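Local coordinates for protein sphingomyelinase-c (Listeria ivanovii, PDB 1ZWX) that belongs to the endonuclease/exonuclease/phosphatase family and adopts its DNase I-like fold, a sandwich of two mixed beta sheets flanked by helices, at residues Y205-S215 with D248-H256; I147-D155 with I167-F178. All coordinates share one frame; numbering follows the deposited sequence.

Interaction 1: Y205-S215 with D248-H256; sequences YHDMLKLLNVS and DYIFVENGH. Unlike the reference sequence in segment 205-215: Leu209 (reference Phe).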
loop_
_atom_site.group_PDB
_atom_site.type_symbol
_atom_site.label_atom_id
_atom_site.label_comp_id
_atom_site.label_asym_id
_atom_site.label_seq_id
_atom_site.Cartn_x
_atom_site.Cartn_y
_atom_site.Cartn_z
ATOM N N TYR A 205 -5.474 -15.008 7.370
ATOM C CA TYR A 205 -4.168 -14.994 6.678
ATOM C C TYR A 205 -3.989 -16.251 5.817
ATOM O O TYR A 205 -3.696 -16.162 4.627
ATOM C CB TYR A 205 -3.010 -14.854 7.649
ATOM C CG TYR A 205 -1.678 -14.759 6.903
ATOM C CD1 TYR A 205 -1.217 -13.523 6.399
ATOM C CD2 TYR A 205 -0.910 -15.894 6.664
ATOM C CE1 TYR A 205 -0.013 -13.433 5.698
ATOM C CE2 TYR A 205 0.318 -15.810 5.955
ATOM C CZ TYR A 205 0.739 -14.586 5.466
ATOM O OH TYR A 205 1.934 -14.506 4.789
ATOM N N HIS A 206 -4.230 -17.421 6.411
ATOM C CA HIS A 206 -4.224 -18.686 5.664
ATOM C C HIS A 206 -5.059 -18.607 4.424
ATOM O O HIS A 206 -4.586 -18.949 3.323
ATOM C CB HIS A 206 -4.690 -19.875 6.553
ATOM C CG HIS A 206 -4.926 -21.138 5.778
ATOM N ND1 HIS A 206 -6.050 -21.341 5.005
ATOM C CD2 HIS A 206 -4.162 -22.249 5.627
ATOM C CE1 HIS A 206 -5.972 -22.521 4.413
ATOM N NE2 HIS A 206 -4.833 -23.090 4.769
ATOM N N ASP A 207 -6.301 -18.133 4.561
ATOM C CA ASP A 207 -7.195 -18.051 3.426
ATOM C C ASP A 207 -6.757 -17.040 2.368
ATOM O O ASP A 207 -6.982 -17.255 1.170
ATOM C CB ASP A 207 -8.612 -17.716 3.881
ATOM C CG ASP A 207 -9.329 -18.923 4.505
ATOM O OD1 ASP A 207 -8.677 -19.951 4.845
ATOM O OD2 ASP A 207 -10.539 -18.810 4.669
ATOM N N MET A 208 -6.202 -15.917 2.819
ATOM C CA MET A 208 -5.675 -14.893 1.888
ATOM C C MET A 208 -4.625 -15.499 0.950
ATOM O O MET A 208 -4.633 -15.209 -0.249
ATOM C CB MET A 208 -5.022 -13.745 2.647
ATOM C CG MET A 208 -4.293 -12.739 1.693
ATOM S SD MET A 208 -3.875 -11.194 2.532
ATOM C CE MET A 208 -2.620 -11.710 3.647
ATOM N N LEU A 209 -3.737 -16.322 1.504
ATOM C CA LEU A 209 -2.719 -17.022 0.677
ATOM C C LEU A 209 -3.397 -17.754 -0.480
ATOM O O LEU A 209 -2.962 -17.663 -1.655
ATOM C CB LEU A 209 -1.775 -17.916 1.516
ATOM C CG LEU A 209 -0.928 -17.269 2.630
ATOM C CD1 LEU A 209 0.037 -18.245 3.268
ATOM C CD2 LEU A 209 -0.210 -15.981 2.179
ATOM N N LYS A 210 -4.526 -18.407 -0.199
ATOM C CA LYS A 210 -5.229 -19.141 -1.242
ATOM C C LYS A 210 -5.974 -18.253 -2.217
ATOM O O LYS A 210 -6.064 -18.550 -3.411
ATOM C CB LYS A 210 -6.211 -20.182 -0.623
ATOM C CG LYS A 210 -5.542 -21.278 0.205
ATOM C CD LYS A 210 -4.726 -22.228 -0.693
ATOM C CE LYS A 210 -4.207 -23.495 0.024
ATOM N NZ LYS A 210 -4.199 -23.349 1.506
ATOM N N LEU A 211 -6.560 -17.175 -1.705
ATOM C CA LEU A 211 -7.418 -16.324 -2.536
ATOM C C LEU A 211 -6.588 -15.465 -3.507
ATOM O O LEU A 211 -7.039 -15.192 -4.609
ATOM C CB LEU A 211 -8.240 -15.379 -1.656
ATOM C CG LEU A 211 -9.387 -16.030 -0.855
ATOM C CD1 LEU A 211 -9.914 -15.088 0.247
ATOM C CD2 LEU A 211 -10.492 -16.395 -1.796
ATOM N N LEU A 212 -5.435 -15.013 -3.050
ATOM C CA LEU A 212 -4.477 -14.241 -3.901
ATOM C C LEU A 212 -3.508 -15.153 -4.636
ATOM O O LEU A 212 -2.759 -14.684 -5.523
ATOM C CB LEU A 212 -3.648 -13.287 -3.043
ATOM C CG LEU A 212 -4.357 -12.050 -2.441
ATOM C CD1 LEU A 212 -3.338 -11.215 -1.687
ATOM C CD2 LEU A 212 -5.088 -11.213 -3.511
ATOM N N ASN A 213 -3.486 -16.439 -4.258
ATOM C CA ASN A 213 -2.524 -17.411 -4.821
ATOM C C ASN A 213 -1.065 -16.978 -4.578
ATOM O O ASN A 213 -0.285 -16.813 -5.522
ATOM C CB ASN A 213 -2.818 -17.624 -6.327
ATOM C CG ASN A 213 -2.043 -18.805 -6.918
ATOM O OD1 ASN A 213 -1.684 -18.813 -8.118
ATOM N ND2 ASN A 213 -1.742 -19.771 -6.088
ATOM N N VAL A 214 -0.706 -16.773 -3.315
ATOM C CA VAL A 214 0.617 -16.310 -2.940
ATOM C C VAL A 214 1.084 -17.146 -1.758
ATOM O O VAL A 214 0.266 -17.816 -1.126
ATOM C CB VAL A 214 0.622 -14.775 -2.564
ATOM C CG1 VAL A 214 0.147 -13.933 -3.742
ATOM C CG2 VAL A 214 -0.252 -14.495 -1.325
ATOM N N SER A 215 2.379 -17.093 -1.448
ATOM C CA SER A 215 2.930 -17.682 -0.223
ATOM C C SER A 215 3.584 -16.629 0.635
ATOM O O SER A 215 3.883 -15.524 0.155
ATOM C CB SER A 215 3.958 -18.787 -0.534
ATOM O OG SER A 215 3.362 -19.732 -1.399
ATOM N N ASP A 248 0.602 -5.173 6.368
ATOM C CA ASP A 248 1.201 -4.672 5.104
ATOM C C ASP A 248 2.207 -5.717 4.564
ATOM O O ASP A 248 3.079 -6.205 5.279
ATOM C CB ASP A 248 1.920 -3.340 5.326
ATOM C CG ASP A 248 1.002 -2.240 5.866
ATOM O OD1 ASP A 248 0.806 -2.160 7.096
ATOM O OD2 ASP A 248 0.530 -1.434 5.047
ATOM N N TYR A 249 2.047 -6.039 3.290
ATOM C CA TYR A 249 2.776 -7.139 2.668
ATOM C C TYR A 249 3.144 -6.816 1.231
ATOM O O TYR A 249 2.423 -6.077 0.531
ATOM C CB TYR A 249 1.869 -8.354 2.572
ATOM C CG TYR A 249 1.279 -8.848 3.896
ATOM C CD1 TYR A 249 0.001 -8.460 4.293
ATOM C CD2 TYR A 249 2.000 -9.734 4.707
ATOM C CE1 TYR A 249 -0.557 -8.930 5.517
ATOM C CE2 TYR A 249 1.464 -10.209 5.937
ATOM C CZ TYR A 249 0.183 -9.799 6.311
ATOM O OH TYR A 249 -0.333 -10.294 7.482
ATOM N N ILE A 250 4.214 -7.460 0.762
ATOM C CA ILE A 250 4.461 -7.526 -0.673
ATOM C C ILE A 250 4.726 -8.989 -1.032
ATOM O O ILE A 250 5.719 -9.542 -0.616
ATOM C CB ILE A 250 5.638 -6.628 -1.158
ATOM C CG1 ILE A 250 5.519 -5.173 -0.605
ATOM C CG2 ILE A 250 5.626 -6.600 -2.686
ATOM C CD1 ILE A 250 6.848 -4.408 -0.573
ATOM N N PHE A 251 3.845 -9.554 -1.845
ATOM C CA PHE A 251 3.885 -10.982 -2.191
ATOM C C PHE A 251 4.297 -11.185 -3.629
ATOM O O PHE A 251 4.127 -10.318 -4.459
ATOM C CB PHE A 251 2.477 -11.589 -2.101
ATOM C CG PHE A 251 1.899 -11.645 -0.699
ATOM C CD1 PHE A 251 0.721 -10.941 -0.405
ATOM C CD2 PHE A 251 2.498 -12.419 0.307
ATOM C CE1 PHE A 251 0.131 -11.005 0.909
ATOM C CE2 PHE A 251 1.952 -12.479 1.618
ATOM C CZ PHE A 251 0.744 -11.767 1.914
ATOM N N VAL A 252 4.752 -12.402 -3.923
ATOM C CA VAL A 252 4.944 -12.866 -5.284
ATOM C C VAL A 252 3.823 -13.836 -5.613
ATOM O O VAL A 252 3.517 -14.728 -4.806
ATOM C CB VAL A 252 6.323 -13.570 -5.419
ATOM C CG1 VAL A 252 6.419 -14.221 -6.794
ATOM C CG2 VAL A 252 7.461 -12.572 -5.200
ATOM N N GLU A 253 3.198 -13.667 -6.760
ATOM C CA GLU A 253 2.124 -14.555 -7.163
ATOM C C GLU A 253 2.658 -15.940 -7.592
ATOM O O GLU A 253 3.661 -16.023 -8.313
ATOM C CB GLU A 253 1.291 -13.927 -8.260
ATOM C CG GLU A 253 -0.212 -14.383 -8.290
ATOM C CD GLU A 253 -0.496 -15.491 -9.309
ATOM O OE1 GLU A 253 0.421 -15.882 -10.068
ATOM O OE2 GLU A 253 -1.653 -15.950 -9.385
ATOM N N ASN A 254 1.958 -17.011 -7.177
ATOM C CA ASN A 254 2.513 -18.377 -7.295
ATOM C C ASN A 254 2.426 -19.007 -8.674
ATOM O O ASN A 254 3.187 -19.928 -8.972
ATOM C CB ASN A 254 1.920 -19.345 -6.239
ATOM C CG ASN A 254 2.545 -19.166 -4.849
ATOM O OD1 ASN A 254 3.647 -18.644 -4.686
ATOM N ND2 ASN A 254 1.817 -19.604 -3.823
ATOM N N GLY A 255 1.510 -18.560 -9.509
ATOM C CA GLY A 255 1.382 -19.178 -10.823
ATOM C C GLY A 255 2.364 -18.625 -11.865
ATOM O O GLY A 255 2.386 -19.072 -13.007
ATOM N N HIS A 256 3.170 -17.650 -11.466
ATOM C CA HIS A 256 4.055 -16.946 -12.389
ATOM C C HIS A 256 5.478 -16.998 -11.883
ATOM O O HIS A 256 5.758 -17.663 -10.878
ATOM C CB HIS A 256 3.558 -15.517 -12.591
ATOM C CG HIS A 256 2.273 -15.453 -13.332
ATOM N ND1 HIS A 256 1.079 -15.849 -12.774
ATOM C CD2 HIS A 256 1.991 -15.085 -14.600
ATOM C CE1 HIS A 256 0.109 -15.698 -13.657
ATOM N NE2 HIS A 256 0.637 -15.230 -14.772
HETATM O O HOH W 1 5.474 -13.863 -1.435
HETATM O O HOH W 2 4.424 -16.627 -3.408
#

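Interaction 2: I147-D155 with I167-F178; sequences IIGTHTQAD and IRAEQMQEIQTF. Unlike the reference sequence in segment 147-155: Gln153 (reference Pro).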
loop_
_atom_site.group_PDB
_atom_site.type_symbol
_atom_site.label_atom_id
_atom_site.label_comp_id
_atom_site.label_asym_id
_atom_site.label_seq_id
_atom_site.Cartn_x
_atom_site.Cartn_y
_atom_site.Cartn_z
ATOM N N ILE A 147 3.207 -5.337 -11.304
ATOM C CA ILE A 147 3.042 -4.929 -9.899
ATOM C C ILE A 147 1.598 -4.510 -9.718
ATOM O O ILE A 147 1.076 -3.702 -10.500
ATOM C CB ILE A 147 3.960 -3.752 -9.465
ATOM C CG1 ILE A 147 5.439 -4.137 -9.553
ATOM C CG2 ILE A 147 3.635 -3.311 -8.026
ATOM C CD1 ILE A 147 6.068 -3.711 -10.926
ATOM N N ILE A 148 0.959 -5.120 -8.717
ATOM C CA ILE A 148 -0.382 -4.728 -8.293
ATOM C C ILE A 148 -0.235 -4.135 -6.895
ATOM O O ILE A 148 0.310 -4.788 -5.981
ATOM C CB ILE A 148 -1.360 -5.924 -8.350
ATOM C CG1 ILE A 148 -1.623 -6.249 -9.827
ATOM C CG2 ILE A 148 -2.670 -5.614 -7.539
ATOM C CD1 ILE A 148 -2.439 -7.503 -10.076
ATOM N N GLY A 149 -0.666 -2.875 -6.764
ATOM C CA GLY A 149 -0.635 -2.143 -5.486
ATOM C C GLY A 149 -2.094 -1.983 -5.047
ATOM O O GLY A 149 -2.967 -1.693 -5.861
ATOM N N THR A 150 -2.361 -2.188 -3.770
ATOM C CA THR A 150 -3.779 -2.230 -3.303
ATOM C C THR A 150 -3.872 -1.833 -1.856
ATOM O O THR A 150 -2.866 -1.807 -1.123
ATOM C CB THR A 150 -4.454 -3.663 -3.534
ATOM O OG1 THR A 150 -5.884 -3.542 -3.413
ATOM C CG2 THR A 150 -3.953 -4.688 -2.552
ATOM N N HIS A 151 -5.101 -1.548 -1.434
ATOM C CA HIS A 151 -5.394 -1.247 -0.041
ATOM C C HIS A 151 -6.846 -1.704 0.115
ATOM O O HIS A 151 -7.760 -1.125 -0.466
ATOM C CB HIS A 151 -5.245 0.265 0.253
ATOM C CG HIS A 151 -5.638 0.659 1.659
ATOM N ND1 HIS A 151 -5.911 1.967 2.019
ATOM C CD2 HIS A 151 -5.811 -0.080 2.777
ATOM C CE1 HIS A 151 -6.209 2.014 3.310
ATOM N NE2 HIS A 151 -6.156 0.786 3.795
ATOM N N THR A 152 -7.028 -2.782 0.875
ATOM C CA THR A 152 -8.342 -3.449 0.981
ATOM C C THR A 152 -9.150 -2.930 2.203
ATOM O O THR A 152 -8.657 -2.170 3.023
ATOM C CB THR A 152 -8.184 -4.997 1.089
ATOM O OG1 THR A 152 -7.330 -5.282 2.185
ATOM C CG2 THR A 152 -7.555 -5.585 -0.195
ATOM N N GLN A 153 -10.408 -3.351 2.250
ATOM C CA GLN A 153 -11.340 -3.069 3.348
ATOM C C GLN A 153 -10.740 -3.242 4.739
ATOM O O GLN A 153 -10.166 -4.292 5.047
ATOM C CB GLN A 153 -12.550 -4.024 3.180
ATOM C CG GLN A 153 -13.585 -3.898 4.340
ATOM C CD GLN A 153 -14.418 -2.616 4.241
ATOM O OE1 GLN A 153 -14.891 -2.238 3.161
ATOM N NE2 GLN A 153 -14.616 -1.957 5.377
ATOM N N ALA A 154 -10.949 -2.238 5.616
ATOM C CA ALA A 154 -10.503 -2.313 7.002
ATOM C C ALA A 154 -11.607 -2.926 7.888
ATOM O O ALA A 154 -12.779 -2.918 7.514
ATOM C CB ALA A 154 -10.167 -0.913 7.528
ATOM N N ASP A 155 -11.207 -3.438 9.052
ATOM C CA ASP A 155 -12.172 -3.647 10.163
ATOM C C ASP A 155 -12.730 -2.249 10.539
ATOM O O ASP A 155 -11.958 -1.263 10.546
ATOM C CB ASP A 155 -11.487 -4.356 11.352
ATOM C CG ASP A 155 -11.273 -5.855 11.097
ATOM O OD1 ASP A 155 -11.668 -6.363 10.030
ATOM O OD2 ASP A 155 -10.744 -6.549 11.981
ATOM N N ILE A 167 -15.918 -9.101 2.803
ATOM C CA ILE A 167 -15.619 -8.050 1.827
ATOM C C ILE A 167 -14.155 -8.199 1.328
ATOM O O ILE A 167 -13.929 -8.198 0.125
ATOM C CB ILE A 167 -15.855 -6.612 2.418
ATOM C CG1 ILE A 167 -17.352 -6.388 2.703
ATOM C CG2 ILE A 167 -15.394 -5.533 1.425
ATOM C CD1 ILE A 167 -17.582 -5.230 3.709
ATOM N N ARG A 168 -13.205 -8.356 2.241
ATOM C CA ARG A 168 -11.776 -8.516 1.860
ATOM C C ARG A 168 -11.571 -9.747 0.987
ATOM O O ARG A 168 -10.796 -9.725 0.050
ATOM C CB ARG A 168 -10.882 -8.644 3.059
ATOM C CG ARG A 168 -10.599 -7.328 3.755
ATOM C CD ARG A 168 -9.525 -7.487 4.764
ATOM N NE ARG A 168 -9.936 -8.192 5.989
ATOM C CZ ARG A 168 -10.461 -7.613 7.065
ATOM N NH1 ARG A 168 -10.634 -6.278 7.118
ATOM N NH2 ARG A 168 -10.787 -8.388 8.108
ATOM N N ALA A 169 -12.308 -10.821 1.282
ATOM C CA ALA A 169 -12.226 -12.036 0.494
ATOM C C ALA A 169 -12.744 -11.796 -0.919
ATOM O O ALA A 169 -12.136 -12.306 -1.886
ATOM C CB ALA A 169 -12.970 -13.214 1.219
ATOM N N GLU A 170 -13.796 -10.978 -1.069
ATOM C CA GLU A 170 -14.345 -10.669 -2.381
ATOM C C GLU A 170 -13.348 -9.779 -3.125
ATOM O O GLU A 170 -13.115 -9.946 -4.337
ATOM C CB GLU A 170 -15.708 -9.979 -2.272
ATOM C CG GLU A 170 -16.489 -9.844 -3.561
ATOM C CD GLU A 170 -16.011 -8.659 -4.453
ATOM O OE1 GLU A 170 -16.272 -8.684 -5.666
ATOM O OE2 GLU A 170 -15.383 -7.719 -3.942
ATOM N N GLN A 171 -12.743 -8.849 -2.393
ATOM C CA GLN A 171 -11.753 -7.931 -3.013
ATOM C C GLN A 171 -10.503 -8.691 -3.452
ATOM O O GLN A 171 -9.961 -8.414 -4.511
ATOM C CB GLN A 171 -11.400 -6.811 -2.021
ATOM C CG GLN A 171 -12.605 -5.850 -1.858
ATOM C CD GLN A 171 -12.354 -4.784 -0.810
ATOM O OE1 GLN A 171 -11.410 -4.882 -0.045
ATOM N NE2 GLN A 171 -13.213 -3.749 -0.790
ATOM N N MET A 172 -10.043 -9.648 -2.644
ATOM C CA MET A 172 -8.944 -10.512 -3.091
ATOM C C MET A 172 -9.285 -11.276 -4.376
ATOM O O MET A 172 -8.420 -11.390 -5.269
ATOM C CB MET A 172 -8.463 -11.443 -1.982
ATOM C CG MET A 172 -8.161 -10.676 -0.774
ATOM S SD MET A 172 -6.904 -11.011 0.395
ATOM C CE MET A 172 -7.138 -9.600 1.477
ATOM N N GLN A 173 -10.519 -11.782 -4.479
ATOM C CA GLN A 173 -10.988 -12.404 -5.711
ATOM C C GLN A 173 -10.974 -11.434 -6.888
ATOM O O GLN A 173 -10.623 -11.847 -7.994
ATOM C CB GLN A 173 -12.396 -13.028 -5.606
ATOM C CG GLN A 173 -12.832 -13.758 -6.907
ATOM C CD GLN A 173 -11.876 -14.944 -7.229
ATOM O OE1 GLN A 173 -11.628 -15.822 -6.387
ATOM N NE2 GLN A 173 -11.316 -14.941 -8.437
ATOM N N GLU A 174 -11.402 -10.179 -6.674
ATOM C CA GLU A 174 -11.335 -9.185 -7.760
ATOM C C GLU A 174 -9.924 -9.106 -8.351
ATOM O O GLU A 174 -9.788 -9.021 -9.557
ATOM C CB GLU A 174 -11.823 -7.801 -7.315
ATOM C CG GLU A 174 -13.341 -7.760 -6.994
ATOM C CD GLU A 174 -13.891 -6.330 -6.864
ATOM O OE1 GLU A 174 -13.464 -5.459 -7.628
ATOM O OE2 GLU A 174 -14.748 -6.082 -5.988
ATOM N N ILE A 175 -8.913 -9.162 -7.492
ATOM C CA ILE A 175 -7.508 -9.107 -7.905
ATOM C C ILE A 175 -7.142 -10.368 -8.725
ATOM O O ILE A 175 -6.580 -10.279 -9.827
ATOM C CB ILE A 175 -6.619 -8.951 -6.702
ATOM C CG1 ILE A 175 -6.799 -7.529 -6.075
ATOM C CG2 ILE A 175 -5.135 -9.224 -7.031
ATOM C CD1 ILE A 175 -6.106 -7.403 -4.729
ATOM N N GLN A 176 -7.498 -11.534 -8.199
ATOM C CA GLN A 176 -7.197 -12.779 -8.932
ATOM C C GLN A 176 -7.942 -12.891 -10.233
ATOM O O GLN A 176 -7.393 -13.408 -11.192
ATOM C CB GLN A 176 -7.406 -14.015 -8.066
ATOM C CG GLN A 176 -6.117 -14.602 -7.485
ATOM C CD GLN A 176 -5.038 -14.946 -8.538
ATOM O OE1 GLN A 176 -5.336 -15.424 -9.628
ATOM N NE2 GLN A 176 -3.779 -14.684 -8.193
ATOM N N THR A 177 -9.189 -12.431 -10.297
ATOM C CA THR A 177 -9.949 -12.449 -11.542
ATOM C C THR A 177 -9.275 -11.587 -12.608
ATOM O O THR A 177 -9.229 -11.937 -13.810
ATOM C CB THR A 177 -11.399 -11.961 -11.301
ATOM O OG1 THR A 177 -12.072 -12.918 -10.485
ATOM C CG2 THR A 177 -12.188 -11.762 -12.575
ATOM N N PHE A 178 -8.753 -10.450 -12.158
ATOM C CA PHE A 178 -8.088 -9.526 -13.076
ATOM C C PHE A 178 -6.825 -10.193 -13.618
ATOM O O PHE A 178 -6.629 -10.198 -14.825
ATOM C CB PHE A 178 -7.814 -8.174 -12.371
ATOM C CG PHE A 178 -6.812 -7.312 -13.084
ATOM C CD1 PHE A 178 -7.221 -6.459 -14.098
ATOM C CD2 PHE A 178 -5.463 -7.362 -12.739
ATOM C CE1 PHE A 178 -6.296 -5.669 -14.775
ATOM C CE2 PHE A 178 -4.522 -6.570 -13.410
ATOM C CZ PHE A 178 -4.951 -5.732 -14.434
HETATM O O HOH W 3 -13.180 -1.280 0.886
#

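Interaction 1: Y205-S215 with D248-H256
Phe251 reaches out from strand 248-252 and is met by six residues of 205-215. CG2 of Val214 sits over one face of the ring in a CH-pi contact, 3.7 Å from the centroid and 16° off the normal, while CB of Tyr249, from the same strand, covers the opposite face. At the ring edge lie Met208 CE and the Tyr205 hydroxyl, the methyl 3.8 Å from Phe251 CZ. The bend of the Met208 chain at chi3 (69°) swings that same CE over one face of the Tyr249 ring, so a single methyl serves both aromatics. Tyr205 and Tyr249 pack obliquely, Tyr205 CE1 lying 3.6 Å from Tyr249 CE2; their hydroxyls bond elsewhere, to Ser216 and to the backbone of Val198. Strand 248-252 is an outermost strand of one of the two mixed sheets of this DNase I-like sandwich, and helix 205-212 runs at 45° to it. Past the helix, where Asn213 takes positive phi, the contact turns polar. Asn254 N donates to Asn213 O at 2.8 Å, and Asn254 ND2 gives a hydrogen bond of 2.9 Å to Ser215 OG, which lies close to its amide plane. Two waters knit the backbones of Ser215 and Val252 together; one of them also donates to Asn254 OD1, over a short distance. Farther out, the type I turn 253-256 is pinned by Glu253 OE1, which takes Gly255 N and His256 ND1 from opposite faces of the carboxylate, while OE2 probably accepts from Gln176 NE2 of helix 161-182.

Interaction 2: I147-D155 with I167-F178
Ile148 points its CD1 at the edge of the Phe178 ring, 4.0 Å from CD2, and this begins the packing of strand 143-151 on helix 161-182, the first two elements of a beta-alpha-beta unit completed by strand 189-193. Strand 147-151 and helix 167-178 run nearly antiparallel, at 165°, as the crossover requires. Ile148 also meets Ile175, CG2 to CG2. Two residues on, Thr150 and Ile175 approach tip to tip, Ile175 CD1 lying 4.1 Å from both OG1 and CG2 of the threonine, whose hydroxyl is bonded to Gly132 O. Beyond the strand Thr152 lays its CB 3.4 Å from Gln171 OE1 and its OG1 across the aliphatic part of Arg168. That same amide oxygen accepts Gln153 N in an almost straight bond of 2.9 Å, on a lone pair in the carbonyl plane; the extended Gln171 chain carries it out to the loop. Gln153 CB and CG rest on Ile167 CG2, and the bend at chi2 (74°) turns its amide back, so that NE2 bonds to Ala154 O and OE1 shares a water with Gln171 NE2 besides taking Gly123 N. The Arg168 guanidinium then closes the contact edge-on. Its NH1 donates to Gln153 O at 2.9 Å from above the carbonyl plane, and NE pairs with Glu204, a second charge that holds the group. In a salt bridge, Asp155 OD1, also bonded to Ser164, receives both terminal nitrogens from one face of its carboxylate, NH2 at 2.9 Å and NH1 at 3.1 Å.

In the fold
Both contacts are largely buried and lay a helix on the same six-stranded sheet, their centres about 11 Å apart. Interaction 2 belongs to an inner strand and binds the crossover helix to it; interaction 1 comes later in the chain and sets a second helix beside the sheet's outermost strand. The helices touch each other: Met208 packs on Met172, and Gln176 joins the two contacts. Aromatic rings dominate interaction 1, with backbone, amide, hydroxyl and water bonds past its helix. Interaction 2 pairs aliphatic groups under the helix and switches beyond the strand to an amide bond and then a salt bridge, where Asp155 is exposed.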